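Local coordinates for protein bradyzoite pseudokinase 1 (Toxoplasma gondii, PDB 6M7Z) that probably acts as a divergent kinase-fold signalling protein that lacks the glycine-rich loop and is linked to the membrane ultrastructure of the parasitophorous vacuole, at residues E29-L35 against G118-Y123; A150-V154 against L237-F241; L272-M276 against I290-F296. All coordinates share one frame; numbering follows the deposited sequence.

Overall arrangement
The three contacts follow one another along the chain. Interaction 1 lies in the N-terminal lobe, where the loop leading into helix 33-39 meets the turn before strand 121-127 of the four-stranded antiparallel sheet. Interactions 2 and 3 lie across the chain's centre in the helical lobe, with centres about 36 and 45 Å from that of interaction 1. Those two centres are about 9 Å apart and the contacts touch: Met276 and Ser273 of helix 263-276 pack on helix 230-248, while Phe296 reaches helix 146-161. Together they join successive helices into one buried core, whereas interaction 1 ties the N-terminal segment to the sheet, as befits a two-lobed kinase fold.

Interaction 1: E29-L35 against G118-Y123; sequences ESRNPIL and GAFLTY
Glu29 OE2 is gripped twice: the hydroxyl of Tyr123 donates to it, with OH 2.6 Å from OE2, and a water donates to it from 2.6 Å. The phenol comes in on the anti lone pair of OE2, the one turned away from OE1, and OE2 lies in the plane of the tyrosine ring at its edge, although the carboxylate itself is steeply tilted to that ring. The same water accepts from Phe120 N, so it bridges the carboxylate to the turn; its separation from that nitrogen is modelled very short, and its exact position is therefore doubtful. OE1 serves the turn directly. Ala119 N donates to Glu29 OE1 at 3.0 Å along a fairly straight path, with an angle of 166° at the hydrogen, and reaches it from above the carboxylate plane, 41° out of it. Glu29 spans this gap because its chain is extended beyond CG (chi2 175°), and Gly118, having no side chain, lets its CA come within 3.5 Å of Glu29 OE1. Three bonds on two oxygens, chiefly the two direct ones, should fix the rotation of the carboxylate and probably favour its ionised form.

Beside this polar patch the packing is apolar. Ile34 CG2 sits at the ring edge, 4.0 Å from Tyr123 CE2, the two side chains running past each other in opposite senses. Leu35 CD2 meets Leu121 CD1 at 4.0 Å. Val80 and Ala78 of strand 76-82 touch Tyr123 and Ile34 respectively. The turn is closed by Gly118 N donating to Leu121 O at 2.8 Å, which joins strands 114-117 and 121-127 in a tight beta-hairpin. From its position in the sheet this is consistent with the beta4-beta5 hairpin of a kinase N-lobe.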
loop_
_atom_site.group_PDB
_atom_site.type_symbol
_atom_site.label_atom_id
_atom_site.label_comp_id
_atom_site.label_asym_id
_atom_site.label_seq_id
_atom_site.Cartn_x
_atom_site.Cartn_y
_atom_site.Cartn_z
ATOM N N GLU A 29 -23.212 -7.793 -9.694
ATOM C CA GLU A 29 -23.303 -6.372 -9.332
ATOM C C GLU A 29 -24.714 -6.018 -8.840
ATOM O O GLU A 29 -24.870 -5.010 -8.116
ATOM C CB GLU A 29 -22.861 -5.502 -10.507
ATOM C CG GLU A 29 -21.362 -5.568 -10.743
ATOM C CD GLU A 29 -20.870 -4.821 -11.978
ATOM O OE1 GLU A 29 -21.387 -5.077 -13.093
ATOM O OE2 GLU A 29 -19.970 -3.985 -11.830
ATOM N N SER A 30 -25.715 -6.835 -9.208
ATOM C CA SER A 30 -27.111 -6.644 -8.735
ATOM C C SER A 30 -27.271 -7.075 -7.267
ATOM O O SER A 30 -28.244 -6.719 -6.630
ATOM C CB SER A 30 -28.099 -7.363 -9.618
ATOM O OG SER A 30 -27.716 -8.717 -9.792
ATOM N N ARG A 31 -26.305 -7.835 -6.739
ATOM C CA ARG A 31 -26.388 -8.452 -5.402
ATOM C C ARG A 31 -25.415 -7.736 -4.439
ATOM O O ARG A 31 -24.780 -8.333 -3.530
ATOM C CB ARG A 31 -26.004 -9.937 -5.492
ATOM C CG ARG A 31 -26.922 -10.808 -6.335
ATOM C CD ARG A 31 -28.338 -10.971 -5.795
ATOM N NE ARG A 31 -29.205 -11.472 -6.854
ATOM C CZ ARG A 31 -30.436 -11.034 -7.112
ATOM N NH1 ARG A 31 -31.057 -10.233 -6.261
ATOM N NH2 ARG A 31 -31.033 -11.383 -8.238
ATOM N N ASN A 32 -25.191 -6.438 -4.639
ATOM C CA ASN A 32 -23.932 -5.756 -4.246
ATOM C C ASN A 32 -24.246 -4.266 -4.097
ATOM O O ASN A 32 -24.663 -3.595 -5.050
ATOM C CB ASN A 32 -22.883 -6.116 -5.307
ATOM C CG ASN A 32 -21.616 -5.300 -5.277
ATOM O OD1 ASN A 32 -20.929 -5.262 -4.264
ATOM N ND2 ASN A 32 -21.292 -4.681 -6.403
ATOM N N PRO A 33 -24.075 -3.684 -2.888
ATOM C CA PRO A 33 -24.346 -2.260 -2.681
ATOM C C PRO A 33 -23.284 -1.273 -3.194
ATOM O O PRO A 33 -23.541 -0.080 -3.144
ATOM C CB PRO A 33 -24.451 -2.124 -1.155
ATOM C CG PRO A 33 -23.585 -3.250 -0.617
ATOM C CD PRO A 33 -23.672 -4.363 -1.648
ATOM N N ILE A 34 -22.179 -1.767 -3.780
ATOM C CA ILE A 34 -21.116 -0.898 -4.253
ATOM C C ILE A 34 -21.630 -0.025 -5.414
ATOM O O ILE A 34 -21.434 1.180 -5.385
ATOM C CB ILE A 34 -19.865 -1.704 -4.629
ATOM C CG1 ILE A 34 -19.224 -2.310 -3.374
ATOM C CG2 ILE A 34 -18.889 -0.841 -5.418
ATOM C CD1 ILE A 34 -18.089 -3.307 -3.636
ATOM N N LEU A 35 -22.267 -0.626 -6.432
ATOM C CA LEU A 35 -22.843 0.129 -7.548
ATOM C C LEU A 35 -23.840 1.174 -7.031
ATOM O O LEU A 35 -23.849 2.304 -7.511
ATOM C CB LEU A 35 -23.559 -0.810 -8.524
ATOM C CG LEU A 35 -22.830 -1.197 -9.807
ATOM C CD1 LEU A 35 -23.796 -1.888 -10.756
ATOM C CD2 LEU A 35 -22.213 -0.004 -10.517
ATOM N N GLY A 118 -16.811 -6.610 -13.343
ATOM C CA GLY A 118 -18.220 -6.488 -13.653
ATOM C C GLY A 118 -18.398 -6.117 -15.104
ATOM O O GLY A 118 -17.483 -6.272 -15.880
ATOM N N ALA A 119 -19.568 -5.586 -15.455
ATOM C CA ALA A 119 -19.830 -5.130 -16.835
ATOM C C ALA A 119 -18.946 -3.924 -17.203
ATOM O O ALA A 119 -18.450 -3.876 -18.302
ATOM C CB ALA A 119 -21.294 -4.813 -16.997
ATOM N N PHE A 120 -18.772 -2.953 -16.299
ATOM C CA PHE A 120 -18.036 -1.691 -16.637
ATOM C C PHE A 120 -16.934 -1.330 -15.622
ATOM O O PHE A 120 -16.263 -0.321 -15.824
ATOM C CB PHE A 120 -19.008 -0.512 -16.742
ATOM C CG PHE A 120 -20.360 -0.875 -17.295
ATOM C CD1 PHE A 120 -20.527 -1.148 -18.651
ATOM C CD2 PHE A 120 -21.461 -0.966 -16.454
ATOM C CE1 PHE A 120 -21.774 -1.484 -19.163
ATOM C CE2 PHE A 120 -22.709 -1.306 -16.966
ATOM C CZ PHE A 120 -22.865 -1.555 -18.319
ATOM N N LEU A 121 -16.755 -2.135 -14.562
ATOM C CA LEU A 121 -15.788 -1.858 -13.513
ATOM C C LEU A 121 -14.898 -3.076 -13.278
ATOM O O LEU A 121 -15.360 -4.190 -13.402
ATOM C CB LEU A 121 -16.533 -1.531 -12.213
ATOM C CG LEU A 121 -17.475 -0.330 -12.261
ATOM C CD1 LEU A 121 -18.294 -0.243 -10.990
ATOM C CD2 LEU A 121 -16.703 0.969 -12.502
ATOM N N THR A 122 -13.637 -2.844 -12.888
ATOM C CA THR A 122 -12.839 -3.869 -12.213
ATOM C C THR A 122 -12.806 -3.569 -10.709
ATOM O O THR A 122 -12.945 -2.394 -10.311
ATOM C CB THR A 122 -11.416 -3.934 -12.775
ATOM O OG1 THR A 122 -10.759 -2.676 -12.537
ATOM C CG2 THR A 122 -11.395 -4.255 -14.255
ATOM N N TYR A 123 -12.629 -4.621 -9.897
ATOM C CA TYR A 123 -12.661 -4.541 -8.451
ATOM C C TYR A 123 -11.423 -5.236 -7.857
ATOM O O TYR A 123 -11.018 -6.296 -8.327
ATOM C CB TYR A 123 -13.885 -5.241 -7.867
ATOM C CG TYR A 123 -15.234 -4.739 -8.303
ATOM C CD1 TYR A 123 -15.729 -5.015 -9.566
ATOM C CD2 TYR A 123 -16.053 -4.068 -7.427
ATOM C CE1 TYR A 123 -16.980 -4.582 -9.967
ATOM C CE2 TYR A 123 -17.310 -3.619 -7.808
ATOM C CZ TYR A 123 -17.784 -3.898 -9.075
ATOM O OH TYR A 123 -19.022 -3.465 -9.458
HETATM O O HOH W 1 -20.008 -2.694 -14.093
#

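Interaction 2: A150-V154 against L237-F241; sequences AANMV and LGVAF
A Met-aromatic contact, buried in the helical lobe, joins helix 146-161 to helix 230-248. Met153 SD lies 5.2 Å from the centroid of the Phe241 ring and 86° off its normal, which places the sulfur at the ring edge. Because the chain of Met153 is bent at chi3 (71°), its methyl turns back toward the opposite helix: CE packs against Phe241 CE1 at 3.4 Å, a tight approach, and against Leu237 CD1 at 3.9 Å. The two short axes run nearly antiparallel, at 163°, and stand 11.5 Å apart. Position and sequence identify these helices as the alphaE and alphaF of the kinase C-lobe, alphaF being the long one around which the other helices pack.

Val154 holds another part of the ring rim: its CG2 lies near the ring plane, 3.8 Å from Phe241 CZ, and also meets Leu237 CD2 at 4.0 Å, crossing both side chains at about a right angle. Ala150 completes the grip, with CB 4.0 Å from Phe241 CE1. Leu237 O stands above one ring face within the same helix, while Met276 and Leu269 of helix 263-276 also touch Phe241.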
loop_
_atom_site.group_PDB
_atom_site.type_symbol
_atom_site.label_atom_id
_atom_site.label_comp_id
_atom_site.label_asym_id
_atom_site.label_seq_id
_atom_site.Cartn_x
_atom_site.Cartn_y
_atom_site.Cartn_z
ATOM N N ALA A 150 9.610 3.890 10.918
ATOM C CA ALA A 150 10.558 4.195 9.855
ATOM C C ALA A 150 11.192 2.903 9.332
ATOM O O ALA A 150 11.360 2.739 8.138
ATOM C CB ALA A 150 11.599 5.159 10.359
ATOM N N ALA A 151 11.517 1.986 10.247
ATOM C CA ALA A 151 12.158 0.722 9.884
ATOM C C ALA A 151 11.156 -0.157 9.108
ATOM O O ALA A 151 11.524 -0.789 8.125
ATOM C CB ALA A 151 12.677 0.030 11.121
ATOM N N ASN A 152 9.899 -0.175 9.579
ATOM C CA ASN A 152 8.766 -0.878 8.941
ATOM C C ASN A 152 8.621 -0.375 7.487
ATOM O O ASN A 152 8.461 -1.163 6.547
ATOM C CB ASN A 152 7.513 -0.715 9.813
ATOM C CG ASN A 152 6.361 -1.654 9.482
ATOM O OD1 ASN A 152 6.103 -1.958 8.317
ATOM N ND2 ASN A 152 5.631 -2.095 10.502
ATOM N N MET A 153 8.753 0.948 7.300
ATOM C CA MET A 153 8.557 1.570 6.005
ATOM C C MET A 153 9.695 1.205 5.041
ATOM O O MET A 153 9.420 0.826 3.882
ATOM C CB MET A 153 8.434 3.092 6.131
ATOM C CG MET A 153 7.056 3.552 6.607
ATOM S SD MET A 153 7.031 5.188 7.384
ATOM C CE MET A 153 7.327 6.224 5.954
ATOM N N VAL A 154 10.946 1.298 5.510
ATOM C CA VAL A 154 12.130 0.916 4.710
ATOM C C VAL A 154 12.031 -0.566 4.321
ATOM O O VAL A 154 12.299 -0.933 3.188
ATOM C CB VAL A 154 13.454 1.183 5.458
ATOM C CG1 VAL A 154 14.659 0.699 4.673
ATOM C CG2 VAL A 154 13.657 2.635 5.806
ATOM N N LEU A 237 10.825 8.266 -0.302
ATOM C CA LEU A 237 10.664 7.765 1.048
ATOM C C LEU A 237 11.295 8.766 2.027
ATOM O O LEU A 237 10.812 8.950 3.156
ATOM C CB LEU A 237 11.304 6.384 1.170
ATOM C CG LEU A 237 11.190 5.761 2.559
ATOM C CD1 LEU A 237 9.732 5.506 2.913
ATOM C CD2 LEU A 237 11.986 4.477 2.639
ATOM N N GLY A 238 12.384 9.407 1.591
ATOM C CA GLY A 238 13.017 10.484 2.331
ATOM C C GLY A 238 12.055 11.632 2.574
ATOM O O GLY A 238 11.932 12.105 3.705
ATOM N N VAL A 239 11.342 12.039 1.517
ATOM C CA VAL A 239 10.343 13.094 1.606
ATOM C C VAL A 239 9.245 12.676 2.587
ATOM O O VAL A 239 8.748 13.500 3.344
ATOM C CB VAL A 239 9.774 13.459 0.217
ATOM C CG1 VAL A 239 8.514 14.313 0.312
ATOM C CG2 VAL A 239 10.821 14.126 -0.644
ATOM N N ALA A 240 8.869 11.398 2.570
ATOM C CA ALA A 240 7.844 10.906 3.486
ATOM C C ALA A 240 8.336 10.985 4.940
ATOM O O ALA A 240 7.563 11.285 5.850
ATOM C CB ALA A 240 7.429 9.506 3.090
ATOM N N PHE A 241 9.616 10.695 5.155
ATOM C CA PHE A 241 10.212 10.773 6.483
ATOM C C PHE A 241 10.239 12.224 6.962
ATOM O O PHE A 241 9.933 12.506 8.129
ATOM C CB PHE A 241 11.615 10.168 6.498
ATOM C CG PHE A 241 11.666 8.661 6.466
ATOM C CD1 PHE A 241 10.578 7.887 6.809
ATOM C CD2 PHE A 241 12.845 8.014 6.120
ATOM C CE1 PHE A 241 10.639 6.512 6.727
ATOM C CE2 PHE A 241 12.912 6.631 6.065
ATOM C CZ PHE A 241 11.808 5.889 6.377
#

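Interaction 3: L272-M276 against I290-F296; sequences LSQKM and IMKDPLF
Leu272 and Asp293 both swing their first side-chain branch to the side opposite the backbone nitrogen, chi1 169° in the leucine and -173° in the aspartate, and this brings their ends together: Leu272 CD1 lies 3.6 Å from Asp293 OD2. The other methyl of Leu272 packs against apolar side chains. Leu272 CD2 is 3.9 Å from Phe296 CE2, the leucine crossing the aromatic side chain at about a right angle. Leu295 CD2 and Ile290 CG2 are further neighbours of Leu272 CD2. Next to it, Met276 CE packs on Ile290 CD1 at 3.8 Å. Both Met276 and Phe296 also reach beyond the contact, the first to Leu237 and Phe241 of helix 230-248, the second to Ala150 and Ala151 of helix 146-161.

The two carboxylate oxygens of Asp293 have separate tasks. OD1 accepts from Leu295 N at 3.1 Å, and the 170° angle at the hydrogen makes an almost straight bond, forming an Asx turn that starts the 3-10 segment 294-296. OD2 takes the salt bridge from Lys275 NZ at 3.0 Å, the ammonium lying nearly on the line of its C-O bond. Sequence and order point to the alphaH and alphaI region of the kinase C-lobe, with 293-296 closing the segment after helix 287-291.

The exposed Lys275 thus pairs with the buried Asp293, and its ammonium, together with the Asx-turn N-H, would offset the cost of burying that charge and probably keep the aspartate ionised beside an otherwise apolar interface.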
loop_
_atom_site.group_PDB
_atom_site.type_symbol
_atom_site.label_atom_id
_atom_site.label_comp_id
_atom_site.label_asym_id
_atom_site.label_seq_id
_atom_site.Cartn_x
_atom_site.Cartn_y
_atom_site.Cartn_z
ATOM N N LEU A 272 18.696 11.308 8.771
ATOM C CA LEU A 272 18.605 10.231 7.780
ATOM C C LEU A 272 17.837 10.736 6.544
ATOM O O LEU A 272 18.255 10.499 5.395
ATOM C CB LEU A 272 17.952 8.990 8.410
ATOM C CG LEU A 272 17.548 7.877 7.436
ATOM C CD1 LEU A 272 18.762 7.358 6.674
ATOM C CD2 LEU A 272 16.814 6.733 8.142
ATOM N N SER A 273 16.731 11.453 6.774
ATOM C CA SER A 273 15.904 11.920 5.669
ATOM C C SER A 273 16.681 12.936 4.818
ATOM O O SER A 273 16.523 12.942 3.601
ATOM C CB SER A 273 14.583 12.455 6.137
ATOM O OG SER A 273 14.718 13.747 6.692
ATOM N N GLN A 274 17.545 13.750 5.449
ATOM C CA GLN A 274 18.351 14.757 4.729
ATOM C C GLN A 274 19.322 14.060 3.754
ATOM O O GLN A 274 19.591 14.572 2.663
ATOM C CB GLN A 274 19.076 15.683 5.712
ATOM C CG GLN A 274 19.553 17.001 5.106
ATOM C CD GLN A 274 18.454 17.918 4.603
ATOM O OE1 GLN A 274 17.559 18.335 5.337
ATOM N NE2 GLN A 274 18.534 18.276 3.331
ATOM N N LYS A 275 19.841 12.881 4.129
ATOM C CA LYS A 275 20.708 12.100 3.236
ATOM C C LYS A 275 19.898 11.577 2.046
ATOM O O LYS A 275 20.392 11.570 0.901
ATOM C CB LYS A 275 21.355 10.927 3.977
ATOM C CG LYS A 275 22.368 11.320 5.033
ATOM C CD LYS A 275 22.800 10.148 5.916
ATOM C CE LYS A 275 23.314 10.565 7.286
ATOM N NZ LYS A 275 22.746 9.748 8.397
ATOM N N MET A 276 18.658 11.138 2.328
ATOM C CA MET A 276 17.811 10.459 1.348
ATOM C C MET A 276 17.291 11.451 0.297
ATOM O O MET A 276 17.024 11.034 -0.825
ATOM C CB MET A 276 16.645 9.752 2.046
ATOM C CG MET A 276 17.108 8.573 2.867
ATOM S SD MET A 276 15.878 7.876 3.995
ATOM C CE MET A 276 14.850 6.979 2.829
ATOM N N ILE A 290 20.868 2.508 4.348
ATOM C CA ILE A 290 19.804 3.079 5.188
ATOM C C ILE A 290 19.547 2.157 6.390
ATOM O O ILE A 290 19.376 2.643 7.507
ATOM C CB ILE A 290 18.512 3.322 4.380
ATOM C CG1 ILE A 290 18.665 4.493 3.407
ATOM C CG2 ILE A 290 17.305 3.507 5.300
ATOM C CD1 ILE A 290 17.652 4.497 2.293
ATOM N N MET A 291 19.511 0.839 6.149
ATOM C CA MET A 291 19.190 -0.147 7.188
ATOM C C MET A 291 20.295 -0.217 8.257
ATOM O O MET A 291 20.036 -0.676 9.369
ATOM C CB MET A 291 18.966 -1.535 6.572
ATOM C CG MET A 291 17.593 -1.697 5.948
ATOM S SD MET A 291 17.231 -3.400 5.460
ATOM C CE MET A 291 15.441 -3.391 5.465
ATOM N N LYS A 292 21.502 0.267 7.945
ATOM C CA LYS A 292 22.611 0.305 8.913
ATOM C C LYS A 292 22.765 1.702 9.534
ATOM O O LYS A 292 23.771 1.979 10.167
ATOM C CB LYS A 292 23.909 -0.142 8.231
ATOM C CG LYS A 292 24.108 -1.643 8.158
ATOM C CD LYS A 292 25.061 -2.031 7.038
ATOM C CE LYS A 292 25.036 -3.506 6.700
ATOM N NZ LYS A 292 25.544 -3.731 5.329
ATOM N N ASP A 293 21.764 2.579 9.376
ATOM C CA ASP A 293 21.814 3.916 9.962
ATOM C C ASP A 293 21.731 3.783 11.483
ATOM O O ASP A 293 21.095 2.855 11.995
ATOM C CB ASP A 293 20.720 4.825 9.382
ATOM C CG ASP A 293 20.812 6.285 9.805
ATOM O OD1 ASP A 293 20.264 6.625 10.872
ATOM O OD2 ASP A 293 21.451 7.079 9.068
ATOM N N PRO A 294 22.401 4.687 12.244
ATOM C CA PRO A 294 22.288 4.735 13.703
ATOM C C PRO A 294 20.872 4.610 14.288
ATOM O O PRO A 294 20.708 4.051 15.371
ATOM C CB PRO A 294 22.835 6.128 14.043
ATOM C CG PRO A 294 23.874 6.393 12.969
ATOM C CD PRO A 294 23.371 5.675 11.736
ATOM N N LEU A 295 19.869 5.138 13.575
ATOM C CA LEU A 295 18.485 5.154 14.059
ATOM C C LEU A 295 17.989 3.728 14.338
ATOM O O LEU A 295 17.185 3.543 15.240
ATOM C CB LEU A 295 17.596 5.842 13.015
ATOM C CG LEU A 295 16.088 5.752 13.249
ATOM C CD1 LEU A 295 15.721 6.408 14.582
ATOM C CD2 LEU A 295 15.332 6.397 12.097
ATOM N N PHE A 296 18.476 2.737 13.578
ATOM C CA PHE A 296 17.904 1.378 13.599
ATOM C C PHE A 296 18.761 0.374 14.388
ATOM O O PHE A 296 18.444 -0.816 14.385
ATOM C CB PHE A 296 17.706 0.866 12.170
ATOM C CG PHE A 296 16.877 1.767 11.297
ATOM C CD1 PHE A 296 15.644 2.235 11.730
ATOM C CD2 PHE A 296 17.326 2.149 10.042
ATOM C CE1 PHE A 296 14.871 3.052 10.920
ATOM C CE2 PHE A 296 16.558 2.977 9.237
ATOM C CZ PHE A 296 15.328 3.414 9.676
#